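Local atomic coordinates of probable oxidoreductase (Pseudomonas aeruginosa, PDB entry 4B7C), a protein that is probably an NADP-dependent oxidoreductase of the medium-chain dehydrogenase/reductase family, with a GroES-like catalytic domain and a Rossmann-fold cofactor domain. Residues B[50-55]-B[248-253]; B[243-248]-B[276-281]. All coordinates share one frame; numbering follows the deposited sequence.

Contact 1 (B[50-55]-B[248-253]); sequences LDPAMR and GAISQY
The backbones of P52 and R55 run past those of I250 and Y253, with CA atoms 6.5 Å apart for P52 and I250 and 6.0 Å apart for R55 and Y253. Y253 makes the largest share of the contact. Its ring lies against P52, A53 and R55. The carbonyl oxygen P52 O sits 3.5 Å above the ring plane, over its centre. A249 O, from the same segment as the tyrosine, lies over the opposite face, offset toward the rim. The ring is thus held between two backbone carbonyls. P52 O accepts a hydrogen bond from R55 N; its place over the ring is a contact only. At the far end of the ring, Y253 OH comes 3.6 Å from A53 CA. Water 1 is bound by A53 O and has only a weak link to Y253 OH. P52 CB packs on I250 CG1 at 3.9 Å and also lies near Y253 CE2. R55 CB meets Y253 CB at 3.7 Å. The R55 side chain leaves with CG anti to the backbone N (chi1 -156°) and bends at chi2. This places Y253 O over one face of the guanidinium. N59 and G19 take hydrogen bonds from R55. Helix 53-58 meets the loop after strand 242-246, bridging catalytic and cofactor domains as in two-domain medium-chain reductases. M54 packs on helix 316-321 and L50 on strand 331-335.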
# COMPACT_ATOMS: atom_id res chain seq x y z
N LEU B 50 -10.54 -4.60 -26.68
CA LEU B 50 -9.47 -5.54 -26.40
C LEU B 50 -8.57 -4.91 -25.33
O LEU B 50 -7.98 -3.85 -25.57
CB LEU B 50 -8.70 -5.92 -27.67
CG LEU B 50 -9.30 -7.04 -28.53
CD1 LEU B 50 -10.79 -6.89 -28.77
CD2 LEU B 50 -8.57 -7.10 -29.86
N ASP B 51 -8.49 -5.59 -24.18
CA ASP B 51 -7.84 -5.08 -22.96
C ASP B 51 -6.88 -6.10 -22.35
O ASP B 51 -7.21 -7.28 -22.27
CB ASP B 51 -8.85 -4.81 -21.81
CG ASP B 51 -9.99 -3.86 -22.22
OD1 ASP B 51 -9.68 -2.76 -22.72
OD2 ASP B 51 -11.19 -4.20 -22.01
N PRO B 52 -5.73 -5.63 -21.83
CA PRO B 52 -4.79 -6.55 -21.16
C PRO B 52 -5.42 -7.35 -20.03
O PRO B 52 -5.00 -8.49 -19.78
CB PRO B 52 -3.71 -5.60 -20.61
CG PRO B 52 -3.77 -4.41 -21.50
CD PRO B 52 -5.22 -4.24 -21.83
N ALA B 53 -6.42 -6.76 -19.36
CA ALA B 53 -7.16 -7.45 -18.29
C ALA B 53 -7.75 -8.78 -18.76
O ALA B 53 -8.03 -9.66 -17.95
CB ALA B 53 -8.24 -6.56 -17.70
N MET B 54 -7.94 -8.91 -20.07
CA MET B 54 -8.45 -10.17 -20.66
C MET B 54 -7.59 -11.39 -20.31
O MET B 54 -8.09 -12.51 -20.18
CB MET B 54 -8.55 -10.06 -22.18
CG MET B 54 -9.78 -9.32 -22.65
SD MET B 54 -9.79 -9.03 -24.40
CE MET B 54 -11.54 -9.10 -24.83
N ARG B 55 -6.30 -11.15 -20.16
CA ARG B 55 -5.37 -12.21 -19.77
C ARG B 55 -5.71 -12.77 -18.36
O ARG B 55 -5.77 -14.00 -18.13
CB ARG B 55 -3.93 -11.69 -19.90
CG ARG B 55 -2.87 -12.78 -20.09
CD ARG B 55 -3.19 -13.94 -20.96
NE ARG B 55 -2.37 -15.10 -20.60
CZ ARG B 55 -2.62 -16.01 -19.66
NH1 ARG B 55 -3.72 -15.95 -18.91
NH2 ARG B 55 -1.75 -16.99 -19.47
N GLY B 248 -3.52 -1.95 -12.52
CA GLY B 248 -3.23 -3.22 -13.16
C GLY B 248 -1.76 -3.58 -13.07
O GLY B 248 -0.97 -2.83 -12.49
N ALA B 249 -1.41 -4.73 -13.65
CA ALA B 249 -0.01 -5.21 -13.73
C ALA B 249 0.27 -6.01 -15.02
O ALA B 249 0.40 -7.25 -15.01
CB ALA B 249 0.33 -6.03 -12.49
N ILE B 250 0.44 -5.29 -16.12
CA ILE B 250 0.54 -5.91 -17.45
C ILE B 250 1.80 -6.77 -17.60
O ILE B 250 1.79 -7.80 -18.26
CB ILE B 250 0.59 -4.84 -18.57
CG1 ILE B 250 -0.73 -4.08 -18.70
CG2 ILE B 250 0.89 -5.47 -19.92
CD1 ILE B 250 -0.63 -2.73 -19.39
N SER B 251 2.89 -6.31 -16.98
CA SER B 251 4.18 -6.99 -17.05
C SER B 251 4.16 -8.35 -16.35
O SER B 251 5.12 -9.12 -16.46
CB SER B 251 5.27 -6.10 -16.44
OG SER B 251 5.08 -5.95 -15.05
N GLN B 252 3.07 -8.62 -15.64
CA GLN B 252 2.79 -9.87 -14.94
C GLN B 252 1.80 -10.79 -15.65
O GLN B 252 1.69 -11.95 -15.27
CB GLN B 252 2.24 -9.52 -13.54
CG GLN B 252 3.18 -8.58 -12.80
CD GLN B 252 4.58 -9.15 -12.63
OE1 GLN B 252 4.75 -10.33 -12.32
NE2 GLN B 252 5.60 -8.32 -12.86
N TYR B 253 1.08 -10.31 -16.67
CA TYR B 253 -0.11 -11.08 -17.15
C TYR B 253 0.28 -12.42 -17.81
O TYR B 253 -0.28 -13.49 -17.49
CB TYR B 253 -1.04 -10.27 -18.10
CG TYR B 253 -2.10 -9.39 -17.40
CD1 TYR B 253 -3.02 -9.94 -16.52
CD2 TYR B 253 -2.17 -8.02 -17.63
CE1 TYR B 253 -3.97 -9.15 -15.88
CE2 TYR B 253 -3.11 -7.22 -16.99
CZ TYR B 253 -4.00 -7.79 -16.12
OH TYR B 253 -4.92 -6.99 -15.48
O HOH W 1 -7.53 -9.25 -15.32

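Contact 2 (B[243-248]-B[276-281]); sequences RIVLCG and EGMVVM
M278 turns back on itself, with chi1 74° placing CG between its backbone N and carbonyl carbon and bends at chi2 and chi3. V245 meets it with CG2, the branch anti to the backbone N. The two side chains lie side by side and point the same way, V245 CG2 being 4.0 Å from M278 CG. C247 SG touches the same methionine at both CG and SD. Between the backbones, E276 N donates to I244 O at 2.8 Å, almost in line with the carbonyl. L246 N returns a bond to E276 O, 2.8 Å long and tilted 30° from the carbonyl plane. This alternation is the pairing of parallel strands. Strands 242-246 and 274-277 are the last two of the six-stranded parallel Rossmann sheet, joined by a beta-alpha-beta crossover through helix 267-270. M278 N, just past the second strand, reaches L246 O at 3.2 Å. Water 2 donates to both C247 O and M278 O. A140 of helix 132-145 covers C247 and M278. Strand 274-277 is outermost within the chain; E276 pairs antiparallel with a strand of the second subunit, so the sheet runs on, and its OE1 forms a salt bridge with R274 of that subunit.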
# COMPACT_ATOMS: atom_id res chain seq x y z
N ARG B 243 1.18 9.07 -3.14
CA ARG B 243 0.07 8.15 -3.39
C ARG B 243 0.39 7.31 -4.60
O ARG B 243 0.69 7.84 -5.67
CB ARG B 243 -1.24 8.89 -3.60
CG ARG B 243 -1.81 9.50 -2.34
CD ARG B 243 -1.17 10.85 -2.02
NE ARG B 243 -1.53 11.90 -2.92
CZ ARG B 243 -0.76 12.93 -3.25
NH1 ARG B 243 0.50 13.11 -2.81
NH2 ARG B 243 -1.29 13.81 -4.06
N ILE B 244 0.33 6.01 -4.41
CA ILE B 244 0.47 5.05 -5.49
C ILE B 244 -0.88 4.41 -5.75
O ILE B 244 -1.47 3.79 -4.86
CB ILE B 244 1.49 3.95 -5.16
CG1 ILE B 244 2.87 4.56 -4.92
CG2 ILE B 244 1.54 2.91 -6.27
CD1 ILE B 244 3.96 3.53 -4.71
N VAL B 245 -1.38 4.57 -6.98
CA VAL B 245 -2.64 3.93 -7.35
C VAL B 245 -2.37 2.76 -8.27
O VAL B 245 -1.71 2.89 -9.31
CB VAL B 245 -3.65 4.94 -7.97
CG1 VAL B 245 -3.05 5.69 -9.12
CG2 VAL B 245 -4.91 4.21 -8.39
N LEU B 246 -2.87 1.60 -7.86
CA LEU B 246 -2.72 0.37 -8.62
C LEU B 246 -3.99 0.10 -9.44
O LEU B 246 -5.08 -0.10 -8.89
CB LEU B 246 -2.47 -0.83 -7.71
CG LEU B 246 -1.31 -0.72 -6.73
CD1 LEU B 246 -1.25 -2.01 -5.91
CD2 LEU B 246 0.01 -0.46 -7.46
N CYS B 247 -3.82 0.10 -10.76
CA CYS B 247 -4.92 -0.16 -11.70
C CYS B 247 -4.75 -1.46 -12.46
O CYS B 247 -5.72 -2.01 -12.99
CB CYS B 247 -5.03 0.96 -12.71
SG CYS B 247 -5.63 2.47 -11.98
N GLY B 248 -3.52 -1.95 -12.52
CA GLY B 248 -3.23 -3.22 -13.16
C GLY B 248 -1.76 -3.58 -13.07
O GLY B 248 -0.97 -2.83 -12.49
N GLU B 276 -2.67 2.02 -3.00
CA GLU B 276 -4.08 1.65 -3.02
C GLU B 276 -4.57 1.15 -4.37
O GLU B 276 -4.27 1.73 -5.41
CB GLU B 276 -4.93 2.83 -2.56
CG GLU B 276 -6.39 2.50 -2.37
CD GLU B 276 -7.18 3.62 -1.71
OE1 GLU B 276 -6.57 4.54 -1.13
OE2 GLU B 276 -8.42 3.57 -1.77
N GLY B 277 -5.34 0.07 -4.32
CA GLY B 277 -5.93 -0.50 -5.51
C GLY B 277 -7.31 0.05 -5.80
O GLY B 277 -8.01 0.50 -4.89
N MET B 278 -7.69 0.06 -7.07
CA MET B 278 -9.03 0.49 -7.48
C MET B 278 -9.51 -0.30 -8.68
O MET B 278 -8.71 -0.85 -9.46
CB MET B 278 -9.08 1.99 -7.78
CG MET B 278 -8.43 2.43 -9.10
SD MET B 278 -9.39 2.09 -10.59
CE MET B 278 -10.70 3.28 -10.43
N VAL B 279 -10.83 -0.34 -8.82
CA VAL B 279 -11.50 -0.98 -9.95
C VAL B 279 -12.63 -0.04 -10.42
O VAL B 279 -13.39 0.48 -9.60
CB VAL B 279 -12.05 -2.36 -9.51
CG1 VAL B 279 -13.21 -2.79 -10.35
CG2 VAL B 279 -10.95 -3.41 -9.61
N VAL B 280 -12.68 0.22 -11.73
CA VAL B 280 -13.54 1.31 -12.26
C VAL B 280 -15.03 1.08 -11.99
O VAL B 280 -15.77 2.02 -11.76
CB VAL B 280 -13.30 1.57 -13.78
CG1 VAL B 280 -13.69 0.37 -14.62
CG2 VAL B 280 -14.06 2.80 -14.25
N MET B 281 -15.46 -0.17 -11.96
CA MET B 281 -16.88 -0.47 -11.73
C MET B 281 -17.39 -0.02 -10.37
O MET B 281 -18.59 0.22 -10.20
CB MET B 281 -17.16 -1.95 -11.91
CG MET B 281 -16.86 -2.80 -10.61
SD MET B 281 -16.27 -4.57 -10.68
CE MET B 281 -17.83 -5.45 -10.76
O HOH W 2 -8.34 -1.26 -12.13

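How the contacts relate
The centres of the two contacts lie about 14 Å apart, and their segments alternate along the chain: 50-55, then 243-248 and 248-253, then 276-281. G248 belongs to both. Contact 2 lies within the Rossmann sheet, at the end of strand 242-246. The later segment of contact 1, 248-253, starts just after that strand and meets the GroES-like region. One continuous run, 243-253, therefore links the second strand from the end of the parallel sheet to the interface between the two regions. Both contacts also touch the second subunit, contact 1 by A249 packing on L266 of that subunit and contact 2 by L246 packing on its Y265. This suggests that the run 243-253 is placed near both the domain interface and the dimer interface.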